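Local coordinates for protein HcgC (Methanococcus maripaludis S2, PDB 5O4J) that catalyses an S-adenosylmethionine-dependent C-methylation, probably of a pyridinol precursor during biosynthesis of the iron-guanylylpyridinol cofactor of [Fe]-hydrogenase, at residues Q44-G49 and E67-D72; D107-L112 and K129-E134. One frame throughout, in Å; residues are numbered along the deposited sequence.

Interaction 1. Residues Q44-G49 and E67-D72. With SAH (S-adenosyl-L-homocysteine), chain E.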
loop_
_atom_site.group_PDB
_atom_site.type_symbol
_atom_site.label_atom_id
_atom_site.label_comp_id
_atom_site.label_asym_id
_atom_site.label_seq_id
_atom_site.Cartn_x
_atom_site.Cartn_y
_atom_site.Cartn_z
ATOM N N GLN A 44 17.227 43.041 9.240
ATOM C CA GLN A 44 16.308 42.954 8.113
ATOM C C GLN A 44 16.328 41.551 7.533
ATOM O O GLN A 44 17.361 41.090 7.037
ATOM C CB GLN A 44 16.680 43.977 7.046
ATOM C CG GLN A 44 15.759 43.972 5.843
ATOM C CD GLN A 44 16.221 44.929 4.775
ATOM O OE1 GLN A 44 17.160 44.643 4.038
ATOM N NE2 GLN A 44 15.579 46.087 4.704
ATOM N N ALA A 45 15.182 40.886 7.577
ATOM C CA ALA A 45 15.018 39.564 6.996
ATOM C C ALA A 45 14.169 39.678 5.743
ATOM O O ALA A 45 13.147 40.370 5.740
ATOM C CB ALA A 45 14.364 38.600 7.985
ATOM N N ILE A 46 14.600 39.012 4.677
ATOM C CA ILE A 46 13.822 38.915 3.448
ATOM C C ILE A 46 13.502 37.448 3.205
ATOM O O ILE A 46 14.403 36.601 3.192
ATOM C CB ILE A 46 14.560 39.538 2.251
ATOM C CG1 ILE A 46 14.639 41.052 2.462
ATOM C CG2 ILE A 46 13.838 39.200 0.939
ATOM C CD1 ILE A 46 15.138 41.853 1.279
ATOM N N VAL A 47 12.216 37.157 3.041
ATOM C CA VAL A 47 11.713 35.810 2.813
ATOM C C VAL A 47 11.090 35.782 1.425
ATOM O O VAL A 47 10.159 36.550 1.145
ATOM C CB VAL A 47 10.686 35.410 3.882
ATOM C CG1 VAL A 47 10.141 34.010 3.615
ATOM C CG2 VAL A 47 11.302 35.513 5.267
ATOM N N PHE A 48 11.602 34.905 0.561
ATOM C CA PHE A 48 11.052 34.718 -0.778
ATOM C C PHE A 48 10.046 33.573 -0.754
ATOM O O PHE A 48 10.376 32.458 -0.329
ATOM C CB PHE A 48 12.156 34.421 -1.796
ATOM C CG PHE A 48 13.075 35.575 -2.056
ATOM C CD1 PHE A 48 12.770 36.519 -3.017
ATOM C CD2 PHE A 48 14.257 35.702 -1.348
ATOM C CE1 PHE A 48 13.615 37.583 -3.259
ATOM C CE2 PHE A 48 15.108 36.762 -1.590
ATOM C CZ PHE A 48 14.790 37.697 -2.546
ATOM N N GLY A 49 8.823 33.849 -1.211
ATOM C CA GLY A 49 7.792 32.837 -1.318
ATOM C C GLY A 49 6.773 32.911 -0.201
ATOM O O GLY A 49 7.000 32.388 0.890
ATOM N N GLU A 67 12.984 44.058 11.079
ATOM C CA GLU A 67 12.131 44.218 9.910
ATOM C C GLU A 67 12.076 42.898 9.163
ATOM O O GLU A 67 13.104 42.240 8.978
ATOM C CB GLU A 67 12.658 45.315 8.984
ATOM C CG GLU A 67 11.727 45.671 7.833
ATOM C CD GLU A 67 12.346 46.674 6.876
ATOM O OE1 GLU A 67 11.589 47.391 6.190
ATOM O OE2 GLU A 67 13.594 46.748 6.812
ATOM N N VAL A 68 10.872 42.502 8.757
ATOM C CA VAL A 68 10.668 41.273 8.004
ATOM C C VAL A 68 9.906 41.622 6.738
ATOM O O VAL A 68 8.827 42.219 6.805
ATOM C CB VAL A 68 9.918 40.205 8.816
ATOM C CG1 VAL A 68 9.712 38.946 7.971
ATOM C CG2 VAL A 68 10.694 39.871 10.082
ATOM N N ILE A 69 10.466 41.253 5.592
ATOM C CA ILE A 69 9.862 41.503 4.293
ATOM C C ILE A 69 9.601 40.173 3.610
ATOM O O ILE A 69 10.500 39.331 3.518
ATOM C CB ILE A 69 10.766 42.372 3.412
ATOM C CG1 ILE A 69 11.105 43.685 4.122
ATOM C CG2 ILE A 69 10.092 42.617 2.072
ATOM C CD1 ILE A 69 12.321 44.364 3.567
ATOM N N ILE A 70 8.380 39.994 3.122
ATOM C CA ILE A 70 8.026 38.879 2.253
ATOM C C ILE A 70 8.076 39.380 0.821
ATOM O O ILE A 70 7.499 40.426 0.506
ATOM C CB ILE A 70 6.628 38.328 2.587
ATOM C CG1 ILE A 70 6.693 37.365 3.778
ATOM C CG2 ILE A 70 5.990 37.652 1.354
ATOM C CD1 ILE A 70 6.803 35.888 3.400
ATOM N N VAL A 71 8.743 38.627 -0.050
ATOM C CA VAL A 71 8.797 38.937 -1.470
ATOM C C VAL A 71 8.137 37.794 -2.214
ATOM O O VAL A 71 8.458 36.627 -1.969
ATOM C CB VAL A 71 10.234 39.149 -1.975
ATOM C CG1 VAL A 71 10.236 39.397 -3.491
ATOM C CG2 VAL A 71 10.895 40.291 -1.226
ATOM N N ASP A 72 7.211 38.129 -3.110
ATOM C CA ASP A 72 6.615 37.127 -3.969
ATOM C C ASP A 72 6.446 37.691 -5.366
ATOM O O ASP A 72 6.127 38.872 -5.539
ATOM C CB ASP A 72 5.268 36.643 -3.448
ATOM C CG ASP A 72 4.934 35.249 -3.953
ATOM O OD1 ASP A 72 4.577 35.113 -5.141
ATOM O OD2 ASP A 72 5.091 34.286 -3.172
HETATM N N SAH E . 8.044 25.381 -0.419
HETATM C CA SAH E . 6.770 26.122 -0.172
HETATM C CB SAH E . 5.988 26.244 -1.478
HETATM C CG SAH E . 6.565 27.336 -2.377
HETATM S SD SAH E . 5.582 27.586 -3.834
HETATM C C SAH E . 5.905 25.424 0.839
HETATM O O SAH E . 4.790 25.926 1.124
HETATM O OXT SAH E . 6.332 24.373 1.335
HETATM C "C5'" SAH E . 6.426 28.936 -4.602
HETATM C "C4'" SAH E . 6.096 30.287 -3.977
HETATM O "O4'" SAH E . 7.144 31.207 -4.309
HETATM C "C3'" SAH E . 4.829 30.878 -4.564
HETATM O "O3'" SAH E . 4.178 31.748 -3.624
HETATM C "C2'" SAH E . 5.369 31.633 -5.755
HETATM O "O2'" SAH E . 4.501 32.658 -6.250
HETATM C "C1'" SAH E . 6.647 32.213 -5.197
HETATM N N9 SAH E . 7.692 32.448 -6.206
HETATM C C8 SAH E . 8.000 31.655 -7.257
HETATM N N7 SAH E . 9.046 32.187 -7.938
HETATM C C5 SAH E . 9.413 33.313 -7.295
HETATM C C6 SAH E . 10.448 34.349 -7.473
HETATM N N6 SAH E . 11.313 34.272 -8.510
HETATM N N1 SAH E . 10.486 35.357 -6.581
HETATM C C2 SAH E . 9.639 35.439 -5.544
HETATM N N3 SAH E . 8.668 34.538 -5.318
HETATM C C4 SAH E . 8.522 33.478 -6.152
#
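The ring of Phe48 lies alongside Val71, whose CB approaches it obliquely at 3.8 Å from Phe48 CD1, while C2 of the SAH adenine sits at the ring edge, near its plane. This is the carboxyl end of the first beta-alpha-beta unit of a Rossmann-type fold: strand 42-48, helix 54-60 and strand 65-72, with the two strands parallel and in register. At the other end, two more flat groups meet. The extended side chains of Gln44 and Glu67 run side by side, amide and carboxylate turned 42° apart, and Gln44 NE2 donates a nearly straight bond of 3.0 Å to Glu67 OE2. OE2 lies close to the plane of the Gln44 amide, but the bond meets this oxygen from above the carboxylate plane. Ser103 O also accepts from NE2, and Asn105 N donates to OE1, so three hydrogen bonds grip the amide, two at NE2 and one at OE1.

Between these ends, five backbone hydrogen bonds zip the strands together, from Ala45 N to Glu67 O through to Gly49 N to Val71 O at 2.9 Å. Ile46 CG2 reaches Val71 CG2 at 3.8 Å on the Phe48 side of the sheet. On the reverse side, Val47 CG1 meets Ile70 CD1 at 3.8 Å, and Ala58 of helix 54-60 packs on Val68 and Ile70.

Asp72 ends the second strand as the acidic residue that grips the ribose in many Rossmann proteins. A chi1 of -155° turns its carboxylate toward the ribose, where OD1 accepts from SAH O2' and OD2 from SAH O3', while Gln74 N and Ala50 N hold the same two oxygens in place. Gly49, with a positive phi of 102°, brings its CA to 3.5 Å from SAH O4'.

Interaction 2. Residues D107-L112 and K129-E134; sequences DLVIDL and KVLIVE. With SAH (S-adenosyl-L-homocysteine), chain E.
With CG anti to the backbone N (chi1 -176°) and an extended chain, Glu134 carries its carboxylate past Leu112. Leu112 in turn has CG beside its own N (chi1 -56°), which brings CD2 across to 3.5 Å from Glu134 OE1. The pair closes the carboxyl end of two parallel strands, 108-111 and 130-134, which are joined through helix 120-123 as a beta-alpha-beta unit of the Rossmann-type sheet. Here the amino group of SAH is held between the segments: its N gives weak hydrogen bonds to Leu112 O and, at 3.1 Å, to Glu134 OE1.

Further back, Asp111 and Val133 share one face of the sheet, and their side chains cross, with Asp111 OD2 at 3.6 Å from Val133 CG1. A water donates to both Asp111 OD2 and Glu134 O, bridging the two strand ends. Asp111 is also fixed by Thr113 OG1 at OD1 and by a salt bridge from Arg153 to OD2.

Backbone bonds such as Asp111 N to Ile132 O (2.8 Å) join the middle. Leu108 CD1 lies against Val130 CG1 at 3.8 Å on the face covered by Leu37 of helix 18-37, whereas Val109 CG1 and Leu131 CD1 pack together on the other. At the amino end, Asp107 O receives both Val130 N and, weakly, Lys129 N. Asp107 OD2 and Lys129 NZ form only a long salt bridge of 3.9 Å; the carboxylate is held instead by the backbone N atoms of Lys43 and Gln44.

Since Lys29 forms a salt bridge with Glu134 OE2, the two oxygens of this carboxylate divide their work between a lysine and the ligand. The carboxylate would probably favour the ammonium form of the SAH amino group, although its charge is shared with Lys29 and both bonds to the ligand are weak; any role in orienting that end is therefore likely modest.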
loop_
_atom_site.group_PDB
_atom_site.type_symbol
_atom_site.label_atom_id
_atom_site.label_comp_id
_atom_site.label_asym_id
_atom_site.label_seq_id
_atom_site.Cartn_x
_atom_site.Cartn_y
_atom_site.Cartn_z
ATOM N N ASP A 107 20.309 41.047 6.397
ATOM C CA ASP A 107 21.282 40.171 7.030
ATOM C C ASP A 107 20.747 38.757 7.227
ATOM O O ASP A 107 21.508 37.874 7.636
ATOM C CB ASP A 107 21.778 40.773 8.361
ATOM C CG ASP A 107 20.659 41.281 9.254
ATOM O OD1 ASP A 107 19.480 41.248 8.856
ATOM O OD2 ASP A 107 20.986 41.760 10.359
ATOM N N LEU A 108 19.475 38.519 6.912
ATOM C CA LEU A 108 18.898 37.179 6.879
ATOM C C LEU A 108 18.093 37.039 5.595
ATOM O O LEU A 108 17.194 37.841 5.336
ATOM C CB LEU A 108 18.009 36.921 8.097
ATOM C CG LEU A 108 17.163 35.642 8.087
ATOM C CD1 LEU A 108 18.026 34.386 8.017
ATOM C CD2 LEU A 108 16.239 35.602 9.297
ATOM N N VAL A 109 18.414 36.029 4.798
ATOM C CA VAL A 109 17.682 35.733 3.571
ATOM C C VAL A 109 17.187 34.297 3.666
ATOM O O VAL A 109 17.951 33.393 4.012
ATOM C CB VAL A 109 18.554 35.939 2.315
ATOM C CG1 VAL A 109 17.808 35.528 1.047
ATOM C CG2 VAL A 109 19.006 37.396 2.207
ATOM N N ILE A 110 15.907 34.092 3.378
ATOM C CA ILE A 110 15.316 32.762 3.364
ATOM C C ILE A 110 14.606 32.611 2.030
ATOM O O ILE A 110 13.701 33.394 1.719
ATOM C CB ILE A 110 14.336 32.536 4.529
ATOM C CG1 ILE A 110 15.057 32.782 5.863
ATOM C CG2 ILE A 110 13.758 31.128 4.467
ATOM C CD1 ILE A 110 14.188 32.601 7.092
ATOM N N ASP A 111 15.005 31.606 1.254
ATOM C CA ASP A 111 14.349 31.287 -0.010
ATOM C C ASP A 111 13.457 30.075 0.199
ATOM O O ASP A 111 13.948 28.962 0.398
ATOM C CB ASP A 111 15.352 30.996 -1.119
ATOM C CG ASP A 111 14.689 30.349 -2.323
ATOM O OD1 ASP A 111 13.537 30.726 -2.640
ATOM O OD2 ASP A 111 15.291 29.438 -2.925
ATOM N N LEU A 112 12.146 30.292 0.129
ATOM C CA LEU A 112 11.156 29.237 0.270
ATOM C C LEU A 112 10.483 28.894 -1.053
ATOM O O LEU A 112 9.462 28.189 -1.052
ATOM C CB LEU A 112 10.093 29.662 1.289
ATOM C CG LEU A 112 10.623 30.048 2.670
ATOM C CD1 LEU A 112 9.510 30.596 3.548
ATOM C CD2 LEU A 112 11.271 28.852 3.334
ATOM N N LYS A 129 24.190 37.710 6.770
ATOM C CA LYS A 129 24.854 36.878 7.763
ATOM C C LYS A 129 24.448 35.423 7.599
ATOM O O LYS A 129 25.288 34.522 7.687
ATOM C CB LYS A 129 24.495 37.378 9.160
ATOM C CG LYS A 129 25.067 38.742 9.480
ATOM C CD LYS A 129 24.558 39.242 10.817
ATOM C CE LYS A 129 25.079 40.637 11.117
ATOM N NZ LYS A 129 24.329 41.272 12.233
ATOM N N VAL A 130 23.169 35.182 7.328
ATOM C CA VAL A 130 22.604 33.840 7.261
ATOM C C VAL A 130 21.753 33.727 6.004
ATOM O O VAL A 130 20.969 34.631 5.693
ATOM C CB VAL A 130 21.770 33.519 8.514
ATOM C CG1 VAL A 130 21.066 32.171 8.387
ATOM C CG2 VAL A 130 22.670 33.543 9.744
ATOM N N LEU A 131 21.938 32.633 5.273
ATOM C CA LEU A 131 21.106 32.267 4.137
ATOM C C LEU A 131 20.508 30.896 4.409
ATOM O O LEU A 131 21.240 29.959 4.735
ATOM C CB LEU A 131 21.925 32.233 2.845
ATOM C CG LEU A 131 21.220 31.633 1.625
ATOM C CD1 LEU A 131 20.076 32.525 1.196
ATOM C CD2 LEU A 131 22.205 31.425 0.485
ATOM N N ILE A 132 19.186 30.780 4.283
ATOM C CA ILE A 132 18.488 29.500 4.347
ATOM C C ILE A 132 17.735 29.314 3.043
ATOM O O ILE A 132 16.993 30.209 2.630
ATOM C CB ILE A 132 17.506 29.435 5.528
ATOM C CG1 ILE A 132 18.255 29.612 6.847
ATOM C CG2 ILE A 132 16.731 28.119 5.509
ATOM C CD1 ILE A 132 17.355 29.816 8.034
ATOM N N VAL A 133 17.918 28.160 2.405
ATOM C CA VAL A 133 17.195 27.788 1.194
ATOM C C VAL A 133 16.387 26.538 1.503
ATOM O O VAL A 133 16.928 25.558 2.024
ATOM C CB VAL A 133 18.144 27.536 0.007
ATOM C CG1 VAL A 133 17.375 27.056 -1.242
ATOM C CG2 VAL A 133 18.940 28.782 -0.315
ATOM N N GLU A 134 15.088 26.571 1.207
ATOM C CA GLU A 134 14.278 25.386 1.400
ATOM C C GLU A 134 14.517 24.420 0.251
ATOM O O GLU A 134 14.421 24.799 -0.920
ATOM C CB GLU A 134 12.791 25.729 1.507
ATOM C CG GLU A 134 11.953 24.490 1.804
ATOM C CD GLU A 134 10.514 24.796 2.137
ATOM O OE1 GLU A 134 10.057 25.919 1.847
ATOM O OE2 GLU A 134 9.853 23.898 2.693
HETATM N N SAH E . 8.044 25.381 -0.419
HETATM C CA SAH E . 6.770 26.122 -0.172
HETATM C CB SAH E . 5.988 26.244 -1.478
HETATM C CG SAH E . 6.565 27.336 -2.377
HETATM S SD SAH E . 5.582 27.586 -3.834
HETATM C C SAH E . 5.905 25.424 0.839
HETATM O O SAH E . 4.790 25.926 1.124
HETATM O OXT SAH E . 6.332 24.373 1.335
HETATM C "C5'" SAH E . 6.426 28.936 -4.602
HETATM C "C4'" SAH E . 6.096 30.287 -3.977
HETATM O "O4'" SAH E . 7.144 31.207 -4.309
HETATM C "C3'" SAH E . 4.829 30.878 -4.564
HETATM O "O3'" SAH E . 4.178 31.748 -3.624
HETATM C "C2'" SAH E . 5.369 31.633 -5.755
HETATM O "O2'" SAH E . 4.501 32.658 -6.250
HETATM C "C1'" SAH E . 6.647 32.213 -5.197
HETATM N N9 SAH E . 7.692 32.448 -6.206
HETATM C C8 SAH E . 8.000 31.655 -7.257
HETATM N N7 SAH E . 9.046 32.187 -7.938
HETATM C C5 SAH E . 9.413 33.313 -7.295
HETATM C C6 SAH E . 10.448 34.349 -7.473
HETATM N N6 SAH E . 11.313 34.272 -8.510
HETATM N N1 SAH E . 10.486 35.357 -6.581
HETATM C C2 SAH E . 9.639 35.439 -5.544
HETATM N N3 SAH E . 8.668 34.538 -5.318
HETATM C C4 SAH E . 8.522 33.478 -6.152
HETATM O O HOH W 1 14.008 27.017 -2.530
#

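Both interactions are buried pairs of neighbouring parallel strands in one sheet, and they abut directly: strands 42-48 and 108-111 lie side by side, with probable hydrogen bonds from Phe48 N to Ile110 O and from Leu112 N to Phe48 O, both 2.8 Å. Only the far, amino-terminal ends reach towards solvent, at partly exposed Glu67 and exposed Lys129. Aliphatic packing fills the middle of each contact, while the carboxyl ends build one SAH site with divided chemistry. Interaction 1 serves the adenosine half through an acid that accepts from hydroxyls; interaction 2 offers the amino acid half weaker bonds, from its amino group to a carboxylate and a backbone carbonyl.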